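Local structure of ribose-phosphate pyrophosphokinase (Mycobacterium smegmatis, 5MP7) at residues K10-F15 with D60-Q65; R92-L97 with A129-S134; V173-D178 with K224-T229; D253-A258 with E278-N283; G261-P266 with L285-D290. The protein probably makes phosphoribosyl pyrophosphate, the precursor of nucleotides, by transferring the pyrophosphoryl group of ATP to the 1-hydroxyl of ribose 5-phosphate with the help of magnesium. All blocks are in the same frame, centred on the assembly; numbering follows the deposited sequence.

Contact 1 (K10-F15 with D60-Q65); sequences KNLMLF and DAFVLQ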
# COMPACT_ATOMS: atom_id res chain seq x y z
N LYS A 10 -24.16 -24.67 -66.03
CA LYS A 10 -23.28 -23.44 -65.86
C LYS A 10 -23.94 -22.29 -65.14
O LYS A 10 -24.98 -21.83 -65.53
CB LYS A 10 -22.82 -22.87 -67.20
CG LYS A 10 -21.48 -23.38 -67.67
CD LYS A 10 -20.86 -22.49 -68.75
CE LYS A 10 -21.89 -21.98 -69.76
NZ LYS A 10 -21.26 -21.29 -70.92
N ASN A 11 -23.26 -21.76 -64.14
CA ASN A 11 -23.84 -20.74 -63.30
C ASN A 11 -22.78 -19.66 -62.99
O ASN A 11 -21.74 -19.94 -62.39
CB ASN A 11 -24.36 -21.43 -62.04
CG ASN A 11 -24.80 -20.46 -60.96
OD1 ASN A 11 -25.53 -19.50 -61.22
ND2 ASN A 11 -24.37 -20.72 -59.72
N LEU A 12 -23.06 -18.43 -63.39
CA LEU A 12 -22.12 -17.33 -63.21
C LEU A 12 -22.31 -16.71 -61.84
O LEU A 12 -23.39 -16.28 -61.51
CB LEU A 12 -22.34 -16.27 -64.31
CG LEU A 12 -21.21 -15.29 -64.62
CD1 LEU A 12 -21.52 -14.44 -65.83
CD2 LEU A 12 -20.92 -14.35 -63.47
N MET A 13 -21.25 -16.65 -61.06
CA MET A 13 -21.29 -15.97 -59.78
C MET A 13 -20.16 -14.98 -59.64
O MET A 13 -19.01 -15.25 -59.90
CB MET A 13 -21.25 -16.95 -58.63
CG MET A 13 -22.58 -17.59 -58.41
SD MET A 13 -22.52 -18.82 -57.09
CE MET A 13 -22.94 -17.80 -55.67
N LEU A 14 -20.53 -13.81 -59.17
CA LEU A 14 -19.64 -12.70 -59.06
C LEU A 14 -19.42 -12.45 -57.57
O LEU A 14 -20.35 -12.27 -56.81
CB LEU A 14 -20.28 -11.53 -59.81
CG LEU A 14 -19.54 -10.19 -59.72
CD1 LEU A 14 -18.19 -10.18 -60.47
CD2 LEU A 14 -20.46 -9.13 -60.28
N PHE A 15 -18.17 -12.41 -57.17
CA PHE A 15 -17.77 -12.13 -55.81
C PHE A 15 -16.92 -10.85 -55.82
O PHE A 15 -16.21 -10.59 -56.78
CB PHE A 15 -16.92 -13.26 -55.30
CG PHE A 15 -17.61 -14.57 -55.35
CD1 PHE A 15 -17.63 -15.33 -56.50
CD2 PHE A 15 -18.28 -15.03 -54.23
CE1 PHE A 15 -18.33 -16.53 -56.52
CE2 PHE A 15 -18.97 -16.22 -54.24
CZ PHE A 15 -19.02 -16.96 -55.38
N ASP A 60 -19.18 -20.92 -61.86
CA ASP A 60 -18.09 -20.25 -62.54
C ASP A 60 -17.94 -18.92 -61.79
O ASP A 60 -18.79 -18.06 -61.90
CB ASP A 60 -18.43 -20.03 -64.01
CG ASP A 60 -18.46 -21.34 -64.80
OD1 ASP A 60 -19.11 -22.33 -64.39
OD2 ASP A 60 -17.84 -21.37 -65.88
N ALA A 61 -16.88 -18.80 -61.00
CA ALA A 61 -16.73 -17.70 -60.08
C ALA A 61 -15.78 -16.68 -60.64
O ALA A 61 -14.76 -17.04 -61.22
CB ALA A 61 -16.21 -18.19 -58.76
N PHE A 62 -16.14 -15.41 -60.48
CA PHE A 62 -15.29 -14.28 -60.84
C PHE A 62 -15.08 -13.45 -59.59
O PHE A 62 -16.04 -12.94 -58.99
CB PHE A 62 -15.95 -13.50 -61.95
CG PHE A 62 -16.06 -14.27 -63.21
CD1 PHE A 62 -17.09 -15.19 -63.39
CD2 PHE A 62 -15.11 -14.15 -64.20
CE1 PHE A 62 -17.17 -15.96 -64.56
CE2 PHE A 62 -15.19 -14.91 -65.37
CZ PHE A 62 -16.24 -15.79 -65.56
N VAL A 63 -13.84 -13.36 -59.14
CA VAL A 63 -13.55 -12.73 -57.85
C VAL A 63 -12.88 -11.42 -58.14
O VAL A 63 -11.76 -11.39 -58.52
CB VAL A 63 -12.60 -13.59 -57.03
CG1 VAL A 63 -12.41 -12.98 -55.65
CG2 VAL A 63 -13.17 -14.98 -56.93
N LEU A 64 -13.61 -10.33 -57.94
CA LEU A 64 -13.18 -9.01 -58.31
C LEU A 64 -12.61 -8.28 -57.11
O LEU A 64 -13.30 -8.05 -56.14
CB LEU A 64 -14.36 -8.24 -58.89
CG LEU A 64 -14.24 -6.74 -59.17
CD1 LEU A 64 -13.07 -6.36 -60.06
CD2 LEU A 64 -15.54 -6.30 -59.84
N GLN A 65 -11.35 -7.91 -57.17
CA GLN A 65 -10.74 -7.11 -56.14
C GLN A 65 -9.81 -6.07 -56.76
O GLN A 65 -8.84 -6.41 -57.48
CB GLN A 65 -9.96 -8.02 -55.16
CG GLN A 65 -9.32 -7.31 -54.00
CD GLN A 65 -10.34 -6.92 -52.91
OE1 GLN A 65 -11.27 -6.16 -53.15
NE2 GLN A 65 -10.14 -7.44 -51.71

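Contact 2 (R92-L97 with A129-S134); sequences RITAIL and ADRIVS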
# COMPACT_ATOMS: atom_id res chain seq x y z
N ARG A 92 -14.85 -23.40 -61.67
CA ARG A 92 -13.81 -22.58 -62.30
C ARG A 92 -13.69 -21.27 -61.51
O ARG A 92 -14.71 -20.67 -61.18
CB ARG A 92 -14.26 -22.26 -63.71
CG ARG A 92 -13.89 -23.28 -64.74
CD ARG A 92 -14.71 -23.08 -66.04
NE ARG A 92 -15.05 -24.41 -66.57
CZ ARG A 92 -16.27 -24.95 -66.71
NH1 ARG A 92 -17.38 -24.29 -66.42
NH2 ARG A 92 -16.37 -26.20 -67.19
N ILE A 93 -12.47 -20.82 -61.25
CA ILE A 93 -12.22 -19.58 -60.53
C ILE A 93 -11.36 -18.63 -61.36
O ILE A 93 -10.22 -18.95 -61.69
CB ILE A 93 -11.52 -19.84 -59.19
CG1 ILE A 93 -12.34 -20.82 -58.39
CG2 ILE A 93 -11.36 -18.54 -58.39
CD1 ILE A 93 -11.61 -21.38 -57.21
N THR A 94 -11.88 -17.46 -61.68
CA THR A 94 -11.12 -16.44 -62.34
C THR A 94 -10.89 -15.26 -61.38
O THR A 94 -11.82 -14.74 -60.83
CB THR A 94 -11.87 -15.93 -63.58
OG1 THR A 94 -12.16 -17.03 -64.47
CG2 THR A 94 -11.06 -14.89 -64.30
N ALA A 95 -9.65 -14.87 -61.16
CA ALA A 95 -9.31 -13.70 -60.38
C ALA A 95 -9.23 -12.49 -61.29
O ALA A 95 -8.58 -12.51 -62.34
CB ALA A 95 -7.99 -13.89 -59.69
N ILE A 96 -9.90 -11.42 -60.91
CA ILE A 96 -9.86 -10.19 -61.66
C ILE A 96 -9.12 -9.16 -60.81
O ILE A 96 -9.54 -8.83 -59.71
CB ILE A 96 -11.28 -9.71 -61.94
CG1 ILE A 96 -11.94 -10.68 -62.90
CG2 ILE A 96 -11.25 -8.34 -62.57
CD1 ILE A 96 -13.43 -10.49 -62.91
N LEU A 97 -8.00 -8.67 -61.33
CA LEU A 97 -7.20 -7.69 -60.62
C LEU A 97 -7.02 -6.48 -61.52
O LEU A 97 -6.08 -6.45 -62.26
CB LEU A 97 -5.86 -8.27 -60.27
CG LEU A 97 -5.94 -9.44 -59.27
CD1 LEU A 97 -6.05 -10.73 -60.03
CD2 LEU A 97 -4.69 -9.51 -58.41
N ALA A 129 -6.73 -20.22 -58.20
CA ALA A 129 -7.20 -19.51 -59.38
C ALA A 129 -6.80 -20.25 -60.65
O ALA A 129 -5.69 -20.72 -60.79
CB ALA A 129 -6.66 -18.09 -59.41
N ASP A 130 -7.72 -20.31 -61.60
CA ASP A 130 -7.51 -20.91 -62.89
C ASP A 130 -7.20 -19.88 -63.98
O ASP A 130 -6.62 -20.21 -64.99
CB ASP A 130 -8.76 -21.73 -63.23
CG ASP A 130 -9.08 -22.81 -62.13
OD1 ASP A 130 -8.16 -23.67 -61.88
OD2 ASP A 130 -10.22 -22.80 -61.54
N ARG A 131 -7.56 -18.63 -63.77
CA ARG A 131 -7.40 -17.59 -64.76
C ARG A 131 -7.18 -16.26 -64.05
O ARG A 131 -7.63 -16.08 -62.93
CB ARG A 131 -8.65 -17.53 -65.59
CG ARG A 131 -8.64 -16.47 -66.66
CD ARG A 131 -9.93 -16.38 -67.42
NE ARG A 131 -10.07 -17.52 -68.32
CZ ARG A 131 -10.64 -18.69 -68.02
NH1 ARG A 131 -11.20 -18.91 -66.84
NH2 ARG A 131 -10.69 -19.64 -68.97
N ILE A 132 -6.44 -15.36 -64.67
CA ILE A 132 -6.24 -14.00 -64.19
C ILE A 132 -6.68 -13.03 -65.30
O ILE A 132 -6.35 -13.21 -66.46
CB ILE A 132 -4.79 -13.75 -63.84
CG1 ILE A 132 -4.41 -14.53 -62.62
CG2 ILE A 132 -4.55 -12.28 -63.56
CD1 ILE A 132 -2.93 -14.46 -62.30
N VAL A 133 -7.44 -12.02 -64.92
CA VAL A 133 -7.85 -10.95 -65.82
C VAL A 133 -7.32 -9.64 -65.22
O VAL A 133 -7.54 -9.34 -64.04
CB VAL A 133 -9.34 -10.83 -65.88
CG1 VAL A 133 -9.75 -9.60 -66.66
CG2 VAL A 133 -9.93 -12.07 -66.52
N SER A 134 -6.62 -8.86 -66.04
CA SER A 134 -6.06 -7.60 -65.59
C SER A 134 -6.14 -6.55 -66.67
O SER A 134 -6.35 -6.86 -67.85
CB SER A 134 -4.63 -7.85 -65.15
OG SER A 134 -4.21 -6.88 -64.21

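Contact 3 (V173-D178 with K224-T229); sequences VVVSPD and KTCILT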
# COMPACT_ATOMS: atom_id res chain seq x y z
N VAL A 173 1.11 15.86 -80.56
CA VAL A 173 2.27 15.00 -80.47
C VAL A 173 2.08 14.09 -79.23
O VAL A 173 1.62 14.55 -78.17
CB VAL A 173 3.59 15.83 -80.46
CG1 VAL A 173 3.73 16.67 -79.21
CG2 VAL A 173 4.82 14.94 -80.57
N VAL A 174 2.35 12.79 -79.37
CA VAL A 174 2.27 11.87 -78.24
C VAL A 174 3.62 11.90 -77.57
O VAL A 174 4.63 11.80 -78.24
CB VAL A 174 1.87 10.46 -78.68
CG1 VAL A 174 1.77 9.56 -77.49
CG2 VAL A 174 0.52 10.48 -79.34
N VAL A 175 3.65 12.06 -76.26
CA VAL A 175 4.91 12.16 -75.50
C VAL A 175 4.97 11.09 -74.42
O VAL A 175 4.04 10.94 -73.62
CB VAL A 175 5.05 13.52 -74.83
CG1 VAL A 175 6.40 13.65 -74.15
CG2 VAL A 175 4.88 14.62 -75.86
N SER A 176 6.06 10.36 -74.38
CA SER A 176 6.30 9.41 -73.31
C SER A 176 7.15 10.06 -72.21
O SER A 176 8.17 10.65 -72.48
CB SER A 176 7.02 8.19 -73.84
OG SER A 176 7.12 7.21 -72.82
N PRO A 177 6.72 9.95 -70.95
CA PRO A 177 7.45 10.63 -69.87
C PRO A 177 8.78 9.98 -69.52
O PRO A 177 9.55 10.56 -68.75
CB PRO A 177 6.48 10.57 -68.69
CG PRO A 177 5.51 9.50 -69.03
CD PRO A 177 5.55 9.21 -70.48
N ASP A 178 9.04 8.79 -70.05
CA ASP A 178 10.35 8.14 -69.89
C ASP A 178 10.59 7.09 -70.97
O ASP A 178 9.69 6.72 -71.73
CB ASP A 178 10.49 7.47 -68.52
CG ASP A 178 9.78 6.08 -68.46
OD1 ASP A 178 8.57 5.98 -68.82
OD2 ASP A 178 10.45 5.08 -68.10
N LYS A 224 2.66 22.62 -80.04
CA LYS A 224 1.79 21.45 -80.23
C LYS A 224 1.03 21.11 -78.98
O LYS A 224 1.46 21.48 -77.87
CB LYS A 224 2.63 20.24 -80.64
CG LYS A 224 3.52 20.44 -81.86
CD LYS A 224 2.93 19.80 -83.07
CE LYS A 224 3.82 19.81 -84.26
NZ LYS A 224 3.39 18.76 -85.22
N THR A 225 -0.08 20.41 -79.15
CA THR A 225 -0.86 19.86 -78.03
C THR A 225 -0.28 18.51 -77.67
O THR A 225 -0.43 17.55 -78.42
CB THR A 225 -2.33 19.72 -78.43
OG1 THR A 225 -2.83 21.02 -78.76
CG2 THR A 225 -3.17 19.16 -77.30
N CYS A 226 0.37 18.42 -76.52
CA CYS A 226 1.03 17.19 -76.07
C CYS A 226 0.10 16.25 -75.32
O CYS A 226 -0.52 16.66 -74.37
CB CYS A 226 2.17 17.53 -75.14
SG CYS A 226 3.44 18.45 -76.02
N ILE A 227 0.06 14.98 -75.74
CA ILE A 227 -0.61 13.92 -75.03
C ILE A 227 0.46 13.14 -74.26
O ILE A 227 1.17 12.33 -74.85
CB ILE A 227 -1.32 12.95 -75.98
CG1 ILE A 227 -2.07 13.67 -77.11
CG2 ILE A 227 -2.27 12.05 -75.22
CD1 ILE A 227 -3.17 14.61 -76.68
N LEU A 228 0.58 13.40 -72.96
CA LEU A 228 1.52 12.72 -72.09
C LEU A 228 0.88 11.45 -71.60
O LEU A 228 -0.12 11.47 -70.89
CB LEU A 228 1.80 13.59 -70.90
CG LEU A 228 3.06 13.52 -70.06
CD1 LEU A 228 4.27 13.16 -70.88
CD2 LEU A 228 3.22 14.86 -69.38
N THR A 229 1.43 10.31 -71.99
CA THR A 229 0.78 9.03 -71.71
C THR A 229 1.63 8.17 -70.76
O THR A 229 2.82 8.01 -70.96
CB THR A 229 0.40 8.30 -73.02
OG1 THR A 229 -0.36 7.13 -72.71
CG2 THR A 229 1.60 7.90 -73.82

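Contact 4 (D253-A258 with E278-N283); sequences DVIIAA and EVIVTN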
# COMPACT_ATOMS: atom_id res chain seq x y z
N ASP A 253 -0.22 23.16 -75.19
CA ASP A 253 -1.13 22.47 -74.28
C ASP A 253 -0.51 21.14 -73.86
O ASP A 253 0.25 20.55 -74.64
CB ASP A 253 -2.42 22.14 -75.05
CG ASP A 253 -3.64 22.92 -74.57
OD1 ASP A 253 -3.60 23.52 -73.48
OD2 ASP A 253 -4.67 22.90 -75.29
N VAL A 254 -0.85 20.67 -72.66
CA VAL A 254 -0.52 19.31 -72.24
C VAL A 254 -1.73 18.56 -71.68
O VAL A 254 -2.37 19.04 -70.77
CB VAL A 254 0.59 19.26 -71.18
CG1 VAL A 254 0.91 17.80 -70.86
CG2 VAL A 254 1.84 19.94 -71.69
N ILE A 255 -1.98 17.36 -72.21
CA ILE A 255 -2.99 16.47 -71.71
C ILE A 255 -2.33 15.22 -71.14
O ILE A 255 -1.53 14.59 -71.81
CB ILE A 255 -3.95 16.11 -72.82
CG1 ILE A 255 -4.71 17.36 -73.23
CG2 ILE A 255 -4.94 15.04 -72.36
CD1 ILE A 255 -5.32 17.24 -74.60
N ILE A 256 -2.73 14.85 -69.92
CA ILE A 256 -2.25 13.66 -69.24
C ILE A 256 -3.29 12.54 -69.31
O ILE A 256 -4.43 12.75 -69.01
CB ILE A 256 -1.92 13.93 -67.79
CG1 ILE A 256 -0.87 15.03 -67.73
CG2 ILE A 256 -1.37 12.67 -67.14
CD1 ILE A 256 -0.45 15.43 -66.34
N ALA A 257 -2.87 11.37 -69.76
CA ALA A 257 -3.74 10.21 -69.85
C ALA A 257 -3.03 8.97 -69.28
O ALA A 257 -1.91 8.69 -69.63
CB ALA A 257 -4.15 9.98 -71.27
N ALA A 258 -3.68 8.28 -68.37
CA ALA A 258 -3.14 7.08 -67.75
C ALA A 258 -4.27 6.15 -67.38
O ALA A 258 -5.37 6.60 -67.11
CB ALA A 258 -2.35 7.43 -66.50
N GLU A 278 -5.95 18.82 -68.91
CA GLU A 278 -6.79 17.69 -68.54
C GLU A 278 -5.95 16.50 -68.05
O GLU A 278 -4.83 16.32 -68.52
CB GLU A 278 -7.67 17.27 -69.71
CG GLU A 278 -8.88 16.51 -69.24
CD GLU A 278 -9.91 16.21 -70.31
OE1 GLU A 278 -9.78 16.70 -71.47
OE2 GLU A 278 -10.91 15.52 -69.97
N VAL A 279 -6.49 15.75 -67.09
CA VAL A 279 -5.89 14.51 -66.63
C VAL A 279 -6.96 13.44 -66.73
O VAL A 279 -8.01 13.59 -66.16
CB VAL A 279 -5.40 14.63 -65.21
CG1 VAL A 279 -4.74 13.33 -64.79
CG2 VAL A 279 -4.43 15.76 -65.05
N ILE A 280 -6.74 12.41 -67.53
CA ILE A 280 -7.74 11.41 -67.82
C ILE A 280 -7.26 10.08 -67.27
O ILE A 280 -6.14 9.64 -67.57
CB ILE A 280 -7.94 11.27 -69.30
CG1 ILE A 280 -8.21 12.62 -69.90
CG2 ILE A 280 -9.12 10.36 -69.61
CD1 ILE A 280 -7.98 12.70 -71.39
N VAL A 281 -8.08 9.46 -66.43
CA VAL A 281 -7.81 8.16 -65.82
C VAL A 281 -9.05 7.28 -65.87
O VAL A 281 -10.12 7.76 -66.23
CB VAL A 281 -7.35 8.22 -64.36
CG1 VAL A 281 -6.08 9.01 -64.23
CG2 VAL A 281 -8.41 8.83 -63.49
N THR A 282 -8.87 5.99 -65.64
CA THR A 282 -9.99 5.06 -65.52
C THR A 282 -10.21 4.82 -64.07
O THR A 282 -9.42 5.24 -63.22
CB THR A 282 -9.76 3.69 -66.22
OG1 THR A 282 -8.82 2.90 -65.46
CG2 THR A 282 -9.27 3.90 -67.61
N ASN A 283 -11.25 4.06 -63.77
CA ASN A 283 -11.55 3.73 -62.38
C ASN A 283 -11.12 2.31 -61.96
O ASN A 283 -11.87 1.62 -61.28
CB ASN A 283 -13.04 4.01 -62.08
CG ASN A 283 -13.96 3.03 -62.76
OD1 ASN A 283 -13.65 2.50 -63.82
ND2 ASN A 283 -15.09 2.81 -62.17

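Contact 5 (G261-P266 with L285-D290); sequences GVLSDP and LPITED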
# COMPACT_ATOMS: atom_id res chain seq x y z
N GLY A 261 -5.12 5.43 -61.75
CA GLY A 261 -4.96 6.58 -60.92
C GLY A 261 -4.73 6.05 -59.53
O GLY A 261 -5.67 5.74 -58.85
N VAL A 262 -3.47 5.96 -59.13
CA VAL A 262 -3.12 5.57 -57.77
C VAL A 262 -3.21 6.83 -56.95
O VAL A 262 -3.75 6.82 -55.86
CB VAL A 262 -1.70 5.00 -57.69
CG1 VAL A 262 -1.35 4.57 -56.28
CG2 VAL A 262 -1.52 3.83 -58.67
N LEU A 263 -2.66 7.91 -57.50
CA LEU A 263 -2.83 9.28 -56.97
C LEU A 263 -2.57 9.44 -55.48
O LEU A 263 -3.36 10.01 -54.75
CB LEU A 263 -4.21 9.81 -57.34
CG LEU A 263 -4.45 9.93 -58.85
CD1 LEU A 263 -5.92 10.22 -59.11
CD2 LEU A 263 -3.60 11.03 -59.47
N SER A 264 -1.45 8.91 -55.03
CA SER A 264 -1.06 9.00 -53.64
C SER A 264 -0.57 10.39 -53.29
O SER A 264 -0.14 11.12 -54.17
CB SER A 264 0.09 8.04 -53.38
OG SER A 264 -0.07 6.79 -54.01
N ASP A 265 -0.60 10.71 -52.00
CA ASP A 265 0.13 11.85 -51.39
C ASP A 265 -0.26 13.21 -51.97
O ASP A 265 -1.46 13.57 -51.93
CB ASP A 265 1.65 11.57 -51.20
CG ASP A 265 2.39 11.08 -52.47
OD1 ASP A 265 2.49 9.87 -52.72
OD2 ASP A 265 2.93 11.88 -53.21
N PRO A 266 0.71 13.95 -52.54
CA PRO A 266 0.49 15.27 -53.06
C PRO A 266 0.12 15.29 -54.55
O PRO A 266 0.08 16.38 -55.14
CB PRO A 266 1.86 15.90 -52.85
CG PRO A 266 2.79 14.77 -53.13
CD PRO A 266 2.08 13.53 -52.84
N LEU A 285 -8.86 1.75 -59.98
CA LEU A 285 -8.73 2.04 -58.57
C LEU A 285 -9.80 3.02 -58.18
O LEU A 285 -10.26 3.76 -59.03
CB LEU A 285 -7.38 2.68 -58.30
CG LEU A 285 -6.26 1.66 -58.50
CD1 LEU A 285 -4.96 2.30 -58.88
CD2 LEU A 285 -6.05 0.80 -57.26
N PRO A 286 -10.22 3.01 -56.90
CA PRO A 286 -11.32 3.91 -56.53
C PRO A 286 -10.77 5.33 -56.43
O PRO A 286 -9.76 5.55 -55.79
CB PRO A 286 -11.75 3.40 -55.15
CG PRO A 286 -10.57 2.72 -54.62
CD PRO A 286 -9.77 2.19 -55.77
N ILE A 287 -11.42 6.27 -57.10
CA ILE A 287 -10.98 7.64 -57.07
C ILE A 287 -11.84 8.36 -56.04
O ILE A 287 -12.92 8.83 -56.36
CB ILE A 287 -11.15 8.33 -58.44
CG1 ILE A 287 -10.64 7.44 -59.60
CG2 ILE A 287 -10.45 9.68 -58.42
CD1 ILE A 287 -9.14 7.17 -59.62
N THR A 288 -11.35 8.44 -54.80
CA THR A 288 -12.11 9.04 -53.72
C THR A 288 -12.10 10.56 -53.85
O THR A 288 -11.35 11.13 -54.66
CB THR A 288 -11.53 8.68 -52.33
OG1 THR A 288 -10.18 9.16 -52.20
CG2 THR A 288 -11.57 7.18 -52.12
N GLU A 289 -12.89 11.21 -53.01
CA GLU A 289 -13.07 12.66 -53.12
C GLU A 289 -11.82 13.47 -52.74
O GLU A 289 -11.57 14.51 -53.35
CB GLU A 289 -14.36 13.08 -52.38
CG GLU A 289 -15.53 12.23 -52.93
CD GLU A 289 -15.79 12.33 -54.46
OE1 GLU A 289 -15.15 13.15 -55.16
OE2 GLU A 289 -16.66 11.60 -54.99
N ASP A 290 -10.98 12.94 -51.87
CA ASP A 290 -9.67 13.53 -51.62
C ASP A 290 -8.71 13.55 -52.84
O ASP A 290 -7.80 14.37 -52.89
CB ASP A 290 -8.99 12.83 -50.44
CG ASP A 290 -9.66 13.14 -49.11
OD1 ASP A 290 -10.49 14.08 -49.05
OD2 ASP A 290 -9.36 12.44 -48.12

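Contact 1 (K10-F15 with D60-Q65)
Phe-15 and Ala-61 meet at the tight end of this pairing, where the ring atom CE1 of Phe-15 comes within 3.5 Å of Ala-61 CB. With CG beside the backbone N (chi1 -58°), the Phe-15 ring lies back along the neighbouring strand, and its edge faces Phe-62 O. Phe-62 O also accepts Phe-15 N at 2.9 Å, so one oxygen holds the strand and borders the ring. Leu-64 N to Phe-15 O, also 2.9 Å, continues the pattern in an almost straight line (177°). On the other face, Leu-12 crosses the Phe-62 side chain at about a right angle, with its CD2 3.9 Å from Phe-62 CD1, while the Phe-62 ring turns an edge to Met-13 O. Helix 302-314 covers this Leu-12 and Phe-62 face; helix 71-87 covers Phe-15 and Val-63.

The solvent end is looser. Asp-60 N still bonds to Asn-11 O at 2.8 Å, but the side chain of Asn-11 makes no close approach, and Lys-10 offers Asp-60 little more than its CG, 4.2 Å from OD1. The charged ends look elsewhere: Asp-60 forms a salt bridge with Arg-92, whereas Lys-10 reaches Phe-313, bonding its carbonyl and making a cation-pi contact.

Strand 12-16 is an edge strand, within this chain, of the N-terminal five-stranded parallel sheet, flanked by helices as in other members of the phosphoribosyltransferase-like clan. Backbone bonds thus set its alignment, while Phe-15 packs on helix 71-87 and, on the other face, Leu-12 and its neighbour Phe-62 pack on helix 302-314.

Contact 2 (R92-L97 with A129-S134)
Thr-94 and Arg-131 supply the polar link between two side chains: Arg-131 NH1 donates to Thr-94 OG1 at 3.2 Å, with the oxygen close to the guanidinium plane. The extended start of the arginine lays CD 3.6 Å from Thr-94 CG2, and the bend at chi3 (-73°) then turns the guanidinium toward the hydroxyl. Two further polar contacts mark the ends. Asp-130 OD2 accepts Ile-93 N at 3.0 Å through its anti lone pair, and Ser-134 OG donates to Leu-97 O at 2.7 Å.

Among backbone bonds, Ile-93 O is the branched case: it receives Asp-130 N at 2.8 Å and, more weakly, Arg-131 N, as segment 129-134 passes from turn into strand. Regular parallel pairing follows, with Ala-95 bonded on both its N and its O to Arg-131 and Val-133. This is the beta-alpha-beta unit formed by strand 92-97, helix 116-127 and strand 131-135, placed in the interior of the N-terminal parallel sheet.

Apolar contacts divide between the faces. Ile-96 and Val-133 lie side by side, CG1 to CB 4.0 Å, and Val-133 CG2 also reaches Thr-94 CG2; helix 302-314 covers these residues and Arg-131. On the other face Leu-97 CD1 crosses toward Ile-132 CG2 at 4.1 Å, while helix 71-87 touches Ile-93, Ala-95 and Leu-97. The side chain of Ser-134 lies about 9 Å from that of His-138, a predicted magnesium ligand.

Contact 3 (V173-D178 with K224-T229)
Val-173 loses the most surface here, wedging CG1 between two partners on the opposite strand: it is 3.7 Å from Cys-226 SG and 4.0 Å from Lys-224 CB. A chi1 of 67° sets this methyl between the backbone N and the carbonyl carbon, a crowded position. Its backbone is held as well, for Val-173 N donates to Thr-225 O at 3.1 Å, standing above the carbonyl plane, and Val-173 O accepts Ile-227 N along a nearly straight N-H line (171°).

Val-175 points its methyls to the same face and spreads them to two partners. CG2 meets the CB and SG of Cys-226, whereas CG1 lies 3.9 Å from Leu-228 CD1. Helix 237-248 covers Val-175 and Leu-228. Strands 172-176 and 225-230 are parallel neighbours near the middle of the mixed sheet in the C-terminal half, a type I phosphoribosyltransferase fold in which active-site loops leave the strand ends.

Thr-229 works on the opposite face and at such an end. Thr-229 N donates to Val-175 O at 3.1 Å, and its CG2 rests obliquely against Val-174 CG1, 4.0 Å away; the hydroxyl bonds to Arg-181. Pro-177 turns CD to Thr-229 O at 3.0 Å, and its own carbonyl binds Lys-202, the predicted active-site lysine. Next to the proline, Asp-178 O accepts the hydroxyl of Ser-176, in the turn carrying the aspartate predicted to bind magnesium.

Contact 4 (D253-A258 with E278-N283)
Ile-256 O accepts Ile-280 N at 2.8 Å, the shortest bond of the pair, with Val-279 CA in a CA-H...O contact at 3.3 Å from Ile-256 O beside it. The N-H line is somewhat bent, with the donor tilted from the carbonyl plane. Flanking bonds follow the same parallel pattern, Ile-256 N to Glu-278 O on one side and Ala-258 N to Ile-280 O, 2.9 Å, on the other. Beyond them the pairing changes character. Ala-258 O faces Val-281 CA at 3.2 Å in a nearly linear CA-H...O contact (168°), while Thr-282 N is too distant to bond to it.

Strands 253-258 and 278-282 are successive parallel strands of the C-terminal sheet, linked through helix 267-273, and the axes of these short segments are only 10° apart in direction. The first strand also pairs with 225-230, the second with 296-299, so both are interior strands in this chain.

Branched aliphatic side chains fill both faces. Ile-256 and Val-279 lie side by side and point the same way, with CB of the isoleucine 4.1 Å from Val-279 CG2. On the other face Ile-280 sends CD1 obliquely to Ile-255 CG2, 4.0 Å away; CG1 beside the backbone N (chi1 -52°) directs that arm back along the strand. Helix 156-167 packs on this isoleucine pair. It also supplies Tyr-162 and Tyr-167, whose hydroxyls bond to the Glu-278 carboxylate; Thr-297 is a further partner. At the far end the side chain of Ala-258 comes about 5 Å from that of Asp-230, predicted to bind ribose 5-phosphate.

Contact 5 (G261-P266 with L285-D290)
Gly-261 and Leu-285 meet at a flat group, the peptide that joins Gly-261 to Val-262. Leu-285 lies over one face of it, with CD1 3.5 Å from Gly-261 O and CB equally near that oxygen. Ile-287 approaches from the other side of the peptide plane at a low slant, its CD1 3.8 Å from the same atom. The carbonyl is therefore bordered by hydrocarbon from both residues.

Two methyl contacts extend the patch. Although Val-262 directs its CB away from the other loop, CG2, set beside the backbone N (chi1 -179° for CG1), still touches Leu-285 CD1 at 3.8 Å. Leu-263, in a left-handed backbone conformation, points toward segment 285-290 and brings CD1 to a loose 4.5 Å from Ile-287 CD1. On its sheet side Ile-287 packs against Leu-296 and Val-298 of strand 296-299.

Polar partners lie elsewhere. Val-262 O bonds to Lys-291, and Ser-264 OG bonds to Asp-234, which belongs to the loop predicted to bind ribose 5-phosphate; Val-262 packs on the same aspartate. Ser-264 and Asp-265 also touch Ala-44 of a neighbouring subunit, next in sequence to residues predicted to bind ATP, consistent with a site near a subunit boundary.

Lacking a side chain, Gly-261 brings its backbone close to Leu-285 and Ile-287, so the loops meet by apolar fit, while polar groups of segment 261-266 bond to Asp-234 and Lys-291.

Contacts 1 and 2 share the N-terminal parallel sheet, where strands 60-64 and 92-97 are direct neighbours; contacts 3 and 4 join likewise through strands 225-230 and 253-258 of the C-terminal sheet. Centres of contacts 1 and 3 lie about 39 Å apart, on opposite sides of the chain's centre. All four combine backbone pairing with buried apolar faces, but contact 1 has exposed residues at its outer end and contact 2 adds side-chain hydrogen bonds. Contact 5, also largely buried, joins loops rather than strands and depends on apolar contacts; Val-281 and Thr-282 of contact 4 link it to the sheet.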